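Local structure of bifunctional GH43-CE protein (Bacteroides eggerthii, 6MLY) at residues Q402-Q407 with Q478-H483; C270-R275 with M485-A490. The protein probably hydrolyses xylan as a family GH43 beta-xylosidase and carries a putative carbohydrate esterase domain. All coordinates share one frame; numbering follows the deposited sequence.

How the contacts relate
Contact 2 begins first along the chain, at 270-275, and ends last, at 485-490; the two segments of contact 1, 402-407 and 478-483, fall between them. Their centres lie about 9 Å apart. Tyr487 of contact 2 joins them: its OH probably hydrogen-bonds Lys404 O at 2.5 Å and Gln478 O at 3.1 Å, so one phenol ties both backbones of contact 1. Both contacts reach the antiparallel sheet that contains strands 395-401, 406-411 and 488-491. Contact 1 is internal to the concanavalin A-like domain, whereas contact 2 connects that domain with the GH43 domain, so together they lie where the two modules are packed against each other.

Contact 1: Q402-Q407 with Q478-H483; sequences QRKYGQ and QYTMPH
Arg403 lays its CB over a face of the His483 imidazole, 4.2 Å from the ring centroid and 21° off the normal, a CH-pi contact. On the same imidazole side chain, the aliphatic part of Gln402 runs past, its CG 3.6 Å from His483 CB. Gln402 and His483 are both buried, and the ring also stacks with Tyr91, so this is the tightly packed part; a flat imidazole can take the Arg403 CB over a face and also stack with Tyr91. Thr480 faces the turn from the other segment. Its chi1 of 65° turns OG1 toward Pro482 O, two residues further on, to which it donates (2.8 Å) in the carbonyl plane, on a lone pair, closing a local bond across the cis peptide that precedes Pro482.

Toward solvent the packing is looser. Lys404 crosses Thr480 at about a right angle, its CD 4.0 Å from Thr480 CG2, and its extended chain carries NZ to Gln478 OE1 (2.9 Å), nearly in line with the C=O bond (165°). Pro482 CG merely borders the Arg403 guanidinium edge. The arrangement is a tight turn of the hairpin between strands 395-401 and 406-411, packed against a loop linking the two sheets of a concanavalin A-like beta-sandwich.

Contact 2: C270-R275 with M485-A490; sequences CGAVGR and MGYRFA. With EDO (1,2-ethanediol), chain F.
Ala272 and Tyr487 supply the hydrogen bond that crosses this contact: Tyr487 N donates to Ala272 O over 3.3 Å, a weak bond although fairly straight at 161°. A second, softer polar approach lies beside it, where Gly486 CA lies 3.4 Å from Val273 O in a bent CA-H...O contact.

Close backbone packing is the next element. Gly274 CA and Gly486 CA stand 4.0 Å apart, and glycine suits both places: a CB on either would be directed toward the opposite segment, and Gly274 also adopts backbone angles (phi 130°, psi -133°) that disfavour other residues. Apolar contact is slight, with Ala272 CB 4.4 Å from Tyr487 CD1; the small methyl only just meets the ring there.

Charged and polar groups border the contact. Asp29 receives hydrogen bonds from both Arg275 N and Gly486 N, one carboxylate bridging the two segments. The Arg275 guanidinium grips a 1,2-ethanediol, probably from the crystallisation liquor, in its plane: NH1 and NH2 lie 2.8 and 2.9 Å from EDO O1. Asp32 also bonds this diol. Within 485-490, Arg488 NE makes a weak bond to Met485 SD.

The turn between GH43 strands 262-269 and 275-282 thus abuts the start of strand 488-491, which runs between strands 370-373 and 395-401 in the sandwich sheet.

Contact 1: Q402-Q407 with Q478-H483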
ATOM      1  N   GLN A 402       0.780  -1.112   9.991  1.00 74.92           N
ATOM      2  CA  GLN A 402      -0.326  -1.245  10.941  1.00 76.69           C
ATOM      3  C   GLN A 402      -0.482  -2.734  11.300  1.00 77.66           C
ATOM      4  O   GLN A 402       0.513  -3.452  11.358  1.00 78.40           O
ATOM      5  CB  GLN A 402      -1.606  -0.605  10.400  1.00 78.71           C
ATOM      6  CG  GLN A 402      -2.519  -0.106  11.515  1.00 79.96           C
ATOM      7  CD  GLN A 402      -3.876   0.309  11.011  1.00 81.79           C
ATOM      8  OE1 GLN A 402      -3.992   1.133  10.111  1.00 86.78           O
ATOM      9  NE2 GLN A 402      -4.917  -0.255  11.599  1.00 82.71           N
ATOM     10  N   ARG A 403      -1.712  -3.190  11.574  1.00 77.91           N
ATOM     11  CA  ARG A 403      -1.982  -4.588  11.882  1.00 79.02           C
ATOM     12  C   ARG A 403      -1.756  -5.408  10.612  1.00 78.38           C
ATOM     13  O   ARG A 403      -1.047  -6.406  10.633  1.00 79.28           O
ATOM     14  CB  ARG A 403      -3.416  -4.775  12.383  1.00 80.47           C
ATOM     15  CG  ARG A 403      -3.815  -6.224  12.623  1.00 81.87           C
ATOM     16  CD  ARG A 403      -5.319  -6.375  12.747  1.00 83.36           C
ATOM     17  NE  ARG A 403      -5.704  -7.657  13.324  1.00 84.90           N
ATOM     18  CZ  ARG A 403      -5.897  -7.883  14.623  1.00 86.24           C
ATOM     19  NH1 ARG A 403      -5.791  -6.893  15.497  1.00 86.73           N
ATOM     20  NH2 ARG A 403      -6.201  -9.098  15.041  1.00 85.69           N
ATOM     21  N   LYS A 404      -2.392  -4.952   9.528  1.00 78.91           N
ATOM     22  CA  LYS A 404      -2.197  -5.459   8.187  1.00 78.43           C
ATOM     23  C   LYS A 404      -1.067  -4.664   7.529  1.00 77.90           C
ATOM     24  O   LYS A 404      -1.317  -3.741   6.756  1.00 78.41           O
ATOM     25  CB  LYS A 404      -3.512  -5.358   7.411  1.00 79.16           C
ATOM     26  CG  LYS A 404      -4.660  -6.130   8.044  1.00 81.52           C
ATOM     27  CD  LYS A 404      -5.795  -6.428   7.098  1.00 83.52           C
ATOM     28  CE  LYS A 404      -6.828  -7.349   7.710  1.00 86.85           C
ATOM     29  NZ  LYS A 404      -7.994  -7.521   6.813  1.00 89.32           N
ATOM     30  N   TYR A 405       0.173  -5.053   7.852  1.00 78.04           N
ATOM     31  CA  TYR A 405       1.387  -4.313   7.495  1.00 77.49           C
ATOM     32  C   TYR A 405       1.993  -4.884   6.211  1.00 78.00           C
ATOM     33  O   TYR A 405       1.530  -5.903   5.707  1.00 80.39           O
ATOM     34  CB  TYR A 405       2.419  -4.384   8.625  1.00 77.07           C
ATOM     35  CG  TYR A 405       2.779  -5.778   9.074  1.00 78.19           C
ATOM     36  CD1 TYR A 405       2.201  -6.330  10.205  1.00 79.04           C
ATOM     37  CD2 TYR A 405       3.696  -6.550   8.375  1.00 78.46           C
ATOM     38  CE1 TYR A 405       2.520  -7.609  10.630  1.00 79.54           C
ATOM     39  CE2 TYR A 405       4.027  -7.831   8.789  1.00 78.75           C
ATOM     40  CZ  TYR A 405       3.437  -8.364   9.922  1.00 79.48           C
ATOM     41  OH  TYR A 405       3.745  -9.623  10.353  1.00 78.84           O
ATOM     42  N   GLY A 406       3.044  -4.213   5.722  1.00 75.93           N
ATOM     43  CA  GLY A 406       3.886  -4.693   4.632  1.00 75.22           C
ATOM     44  C   GLY A 406       5.339  -4.322   4.863  1.00 74.61           C
ATOM     45  O   GLY A 406       5.643  -3.162   5.081  1.00 73.95           O
ATOM     46  N   GLN A 407       6.230  -5.322   4.804  1.00 75.11           N
ATOM     47  CA  GLN A 407       7.665  -5.154   5.056  1.00 73.59           C
ATOM     48  C   GLN A 407       8.439  -5.225   3.738  1.00 72.01           C
ATOM     49  O   GLN A 407       7.914  -5.673   2.728  1.00 71.20           O
ATOM     50  CB  GLN A 407       8.174  -6.237   6.009  1.00 74.54           C
ATOM     51  CG  GLN A 407       7.580  -6.133   7.407  1.00 75.61           C
ATOM     52  CD  GLN A 407       7.975  -7.286   8.297  1.00 76.28           C
ATOM     53  OE1 GLN A 407       7.764  -8.456   7.969  1.00 75.66           O
ATOM     54  NE2 GLN A 407       8.533  -6.956   9.453  1.00 76.88           N
ATOM     55  N   GLN A 478      -5.665  -1.717   4.614  1.00 80.92           N
ATOM     56  CA  GLN A 478      -6.989  -1.540   5.216  1.00 83.00           C
ATOM     57  C   GLN A 478      -6.841  -0.827   6.571  1.00 83.80           C
ATOM     58  O   GLN A 478      -5.936  -1.140   7.366  1.00 85.19           O
ATOM     59  CB  GLN A 478      -7.726  -2.875   5.371  1.00 84.77           C
ATOM     60  CG  GLN A 478      -9.217  -2.697   5.660  1.00 86.00           C
ATOM     61  CD  GLN A 478      -9.915  -3.923   6.201  1.00 86.49           C
ATOM     62  OE1 GLN A 478      -9.396  -5.038   6.168  1.00 87.13           O
ATOM     63  NE2 GLN A 478     -11.119  -3.721   6.710  1.00 85.92           N
ATOM     64  N   TYR A 479      -7.742   0.131   6.819  1.00 83.19           N
ATOM     65  CA  TYR A 479      -7.781   0.891   8.053  1.00 81.62           C
ATOM     66  C   TYR A 479      -8.527   0.077   9.120  1.00 82.46           C
ATOM     67  O   TYR A 479      -9.741   0.207   9.277  1.00 83.95           O
ATOM     68  CB  TYR A 479      -8.427   2.258   7.816  1.00 81.00           C
ATOM     69  CG  TYR A 479      -8.400   3.162   9.022  1.00 80.31           C
ATOM     70  CD1 TYR A 479      -7.250   3.853   9.367  1.00 78.55           C
ATOM     71  CD2 TYR A 479      -9.517   3.314   9.831  1.00 81.09           C
ATOM     72  CE1 TYR A 479      -7.213   4.677  10.478  1.00 78.39           C
ATOM     73  CE2 TYR A 479      -9.497   4.133  10.947  1.00 80.09           C
ATOM     74  CZ  TYR A 479      -8.340   4.820  11.271  1.00 79.46           C
ATOM     75  OH  TYR A 479      -8.295   5.631  12.370  1.00 79.12           O
ATOM     76  N   THR A 480      -7.774  -0.762   9.840  1.00 83.54           N
ATOM     77  CA  THR A 480      -8.304  -1.696  10.838  1.00 84.51           C
ATOM     78  C   THR A 480      -8.216  -1.052  12.228  1.00 83.34           C
ATOM     79  O   THR A 480      -7.482  -0.080  12.421  1.00 80.59           O
ATOM     80  CB  THR A 480      -7.564  -3.041  10.759  1.00 85.46           C
ATOM     81  OG1 THR A 480      -6.190  -2.868  11.111  1.00 86.30           O
ATOM     82  CG2 THR A 480      -7.617  -3.663   9.380  1.00 85.68           C
ATOM     83  N   MET A 481      -8.975  -1.606  13.182  1.00 84.88           N
ATOM     84  CA  MET A 481      -9.003  -1.150  14.584  1.00 85.27           C
ATOM     85  C   MET A 481      -8.921  -2.371  15.499  1.00 86.57           C
ATOM     86  O   MET A 481      -9.908  -3.092  15.635  1.00 88.33           O
ATOM     87  CB  MET A 481     -10.287  -0.369  14.897  1.00 84.46           C
ATOM     88  N   PRO A 482      -7.758  -2.617  16.126  1.00 86.01           N
ATOM     89  CA  PRO A 482      -6.556  -1.792  16.080  1.00 85.61           C
ATOM     90  C   PRO A 482      -5.900  -1.824  14.701  1.00 87.28           C
ATOM     91  O   PRO A 482      -6.299  -2.630  13.862  1.00 88.91           O
ATOM     92  CB  PRO A 482      -5.615  -2.390  17.145  1.00 85.12           C
ATOM     93  CG  PRO A 482      -6.232  -3.714  17.510  1.00 86.44           C
ATOM     94  CD  PRO A 482      -7.711  -3.519  17.278  1.00 86.64           C
ATOM     95  N   HIS A 483      -4.888  -0.971  14.458  1.00 88.86           N
ATOM     96  CA  HIS A 483      -4.253  -0.101  15.441  1.00 87.76           C
ATOM     97  C   HIS A 483      -4.984   1.245  15.592  1.00 86.78           C
ATOM     98  O   HIS A 483      -4.525   2.102  16.357  1.00 87.59           O
ATOM     99  CB  HIS A 483      -2.777   0.134  15.067  1.00 88.49           C
ATOM    100  CG  HIS A 483      -1.948  -1.105  14.943  1.00 90.44           C
ATOM    101  ND1 HIS A 483      -2.231  -2.270  15.636  1.00 94.90           N
ATOM    102  CD2 HIS A 483      -0.824  -1.358  14.236  1.00 90.55           C
ATOM    103  CE1 HIS A 483      -1.328  -3.190  15.340  1.00 94.28           C
ATOM    104  NE2 HIS A 483      -0.452  -2.654  14.484  1.00 90.31           N
TER

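Contact 2: C270-R275 with M485-A490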
ATOM      1  N   CYS A 270     -10.726   8.927   5.911  1.00 87.42           N
ATOM      2  CA  CYS A 270     -10.363   8.816   4.483  1.00 87.81           C
ATOM      3  C   CYS A 270      -9.588   7.516   4.234  1.00 87.77           C
ATOM      4  O   CYS A 270      -8.662   7.495   3.425  1.00 90.87           O
ATOM      5  CB  CYS A 270      -9.545  10.025   4.030  1.00 86.06           C
ATOM      6  SG  CYS A 270      -9.827  10.513   2.302  1.00 90.39           S
ATOM      7  N   GLY A 271      -9.974   6.438   4.928  1.00 86.81           N
ATOM      8  CA  GLY A 271      -9.424   5.098   4.689  1.00 85.89           C
ATOM      9  C   GLY A 271      -8.044   4.899   5.304  1.00 83.57           C
ATOM     10  O   GLY A 271      -7.831   5.195   6.484  1.00 81.53           O
ATOM     11  N   ALA A 272      -7.109   4.393   4.486  1.00 82.25           N
ATOM     12  CA  ALA A 272      -5.805   3.866   4.939  1.00 80.30           C
ATOM     13  C   ALA A 272      -4.928   4.993   5.500  1.00 78.52           C
ATOM     14  O   ALA A 272      -4.367   4.860   6.596  1.00 77.45           O
ATOM     15  CB  ALA A 272      -5.114   3.151   3.803  1.00 79.92           C
ATOM     16  N   VAL A 273      -4.823   6.093   4.745  1.00 77.09           N
ATOM     17  CA  VAL A 273      -4.039   7.268   5.144  1.00 75.41           C
ATOM     18  C   VAL A 273      -4.389   7.645   6.593  1.00 75.55           C
ATOM     19  O   VAL A 273      -3.508   8.038   7.363  1.00 75.18           O
ATOM     20  CB  VAL A 273      -4.245   8.446   4.168  1.00 74.99           C
ATOM     21  CG1 VAL A 273      -5.559   9.180   4.403  1.00 75.57           C
ATOM     22  CG2 VAL A 273      -3.071   9.415   4.194  1.00 74.40           C
ATOM     23  N   GLY A 274      -5.670   7.505   6.959  1.00 75.93           N
ATOM     24  CA  GLY A 274      -6.129   7.694   8.340  1.00 76.18           C
ATOM     25  C   GLY A 274      -7.327   8.628   8.436  1.00 77.16           C
ATOM     26  O   GLY A 274      -8.301   8.482   7.691  1.00 77.60           O
ATOM     27  N   ARG A 275      -7.240   9.580   9.377  1.00 77.09           N
ATOM     28  CA  ARG A 275      -8.327  10.511   9.737  1.00 77.40           C
ATOM     29  C   ARG A 275      -7.801  11.950   9.619  1.00 77.06           C
ATOM     30  O   ARG A 275      -6.980  12.386  10.424  1.00 77.11           O
ATOM     31  CB  ARG A 275      -8.849  10.163  11.135  1.00 78.27           C
ATOM     32  CG  ARG A 275      -9.216   8.694  11.305  1.00 79.75           C
ATOM     33  CD  ARG A 275      -9.997   8.392  12.573  1.00 81.94           C
ATOM     34  NE  ARG A 275      -9.144   8.195  13.741  1.00 83.14           N
ATOM     35  CZ  ARG A 275      -9.527   8.382  15.002  1.00 84.44           C
ATOM     36  NH1 ARG A 275     -10.763   8.766  15.274  1.00 87.28           N
ATOM     37  NH2 ARG A 275      -8.670   8.197  15.990  1.00 84.50           N
ATOM     38  N   MET A 485      -5.145   3.724  13.716  1.00 78.62           N
ATOM     39  CA  MET A 485      -4.198   4.752  13.336  1.00 75.77           C
ATOM     40  C   MET A 485      -3.942   4.644  11.831  1.00 75.25           C
ATOM     41  O   MET A 485      -4.220   3.609  11.225  1.00 75.90           O
ATOM     42  CB  MET A 485      -2.888   4.564  14.105  1.00 74.35           C
ATOM     43  CG  MET A 485      -1.908   5.709  13.954  1.00 73.92           C
ATOM     44  SD  MET A 485      -0.332   5.346  14.754  1.00 74.02           S
ATOM     45  CE  MET A 485      -0.847   5.303  16.469  1.00 73.94           C
ATOM     46  N   GLY A 486      -3.446   5.735  11.240  1.00 74.68           N
ATOM     47  CA  GLY A 486      -3.006   5.754   9.857  1.00 74.67           C
ATOM     48  C   GLY A 486      -1.805   4.850   9.658  1.00 74.19           C
ATOM     49  O   GLY A 486      -1.098   4.506  10.617  1.00 75.97           O
ATOM     50  N   TYR A 487      -1.589   4.441   8.406  1.00 73.03           N
ATOM     51  CA  TYR A 487      -0.395   3.705   8.036  1.00 72.79           C
ATOM     52  C   TYR A 487       0.801   4.653   8.160  1.00 70.12           C
ATOM     53  O   TYR A 487       0.764   5.772   7.663  1.00 69.81           O
ATOM     54  CB  TYR A 487      -0.523   3.111   6.629  1.00 72.38           C
ATOM     55  CG  TYR A 487      -1.198   1.765   6.593  1.00 74.41           C
ATOM     56  CD1 TYR A 487      -2.500   1.609   7.033  1.00 75.32           C
ATOM     57  CD2 TYR A 487      -0.536   0.641   6.128  1.00 75.17           C
ATOM     58  CE1 TYR A 487      -3.130   0.376   7.016  1.00 76.48           C
ATOM     59  CE2 TYR A 487      -1.153  -0.600   6.095  1.00 76.58           C
ATOM     60  CZ  TYR A 487      -2.454  -0.735   6.544  1.00 76.63           C
ATOM     61  OH  TYR A 487      -3.064  -1.955   6.520  1.00 77.85           O
ATOM     62  N   ARG A 488       1.841   4.183   8.849  1.00 69.63           N
ATOM     63  CA  ARG A 488       3.067   4.932   9.026  1.00 68.64           C
ATOM     64  C   ARG A 488       4.211   4.223   8.287  1.00 67.62           C
ATOM     65  O   ARG A 488       4.242   2.994   8.196  1.00 67.76           O
ATOM     66  CB  ARG A 488       3.364   5.072  10.522  1.00 69.78           C
ATOM     67  CG  ARG A 488       2.441   6.029  11.263  1.00 70.56           C
ATOM     68  CD  ARG A 488       2.836   6.173  12.725  1.00 71.59           C
ATOM     69  NE  ARG A 488       2.211   7.319  13.382  1.00 72.34           N
ATOM     70  CZ  ARG A 488       2.784   8.509  13.554  1.00 72.22           C
ATOM     71  NH1 ARG A 488       4.046   8.704  13.211  1.00 72.03           N
ATOM     72  NH2 ARG A 488       2.086   9.507  14.073  1.00 73.65           N
ATOM     73  N   PHE A 489       5.134   5.025   7.747  1.00 66.66           N
ATOM     74  CA  PHE A 489       6.458   4.560   7.384  1.00 65.82           C
ATOM     75  C   PHE A 489       7.171   4.135   8.670  1.00 66.10           C
ATOM     76  O   PHE A 489       6.951   4.725   9.720  1.00 65.94           O
ATOM     77  CB  PHE A 489       7.225   5.647   6.625  1.00 65.81           C
ATOM     78  CG  PHE A 489       6.627   5.996   5.286  1.00 66.40           C
ATOM     79  CD1 PHE A 489       6.602   5.066   4.259  1.00 66.72           C
ATOM     80  CD2 PHE A 489       6.088   7.248   5.049  1.00 66.80           C
ATOM     81  CE1 PHE A 489       6.048   5.383   3.028  1.00 67.46           C
ATOM     82  CE2 PHE A 489       5.533   7.564   3.818  1.00 67.07           C
ATOM     83  CZ  PHE A 489       5.509   6.630   2.811  1.00 67.34           C
ATOM     84  N   ALA A 490       8.009   3.099   8.577  1.00 65.81           N
ATOM     85  CA  ALA A 490       8.596   2.464   9.750  1.00 66.19           C
ATOM     86  C   ALA A 490       9.995   1.925   9.422  1.00 66.30           C
ATOM     87  O   ALA A 490      10.133   1.054   8.557  1.00 66.93           O
ATOM     88  CB  ALA A 490       7.680   1.363  10.228  1.00 66.19           C
TER
HETATM   89  C1  EDO F 902     -11.241   8.310  18.767  1.00 65.38           C
HETATM   90  O1  EDO F 902     -10.509   9.287  18.017  1.00 59.45           O
HETATM   91  C2  EDO F 902     -10.389   7.877  19.951  1.00 70.51           C
HETATM   92  O2  EDO F 902     -10.063   9.029  20.742  1.00 76.51           O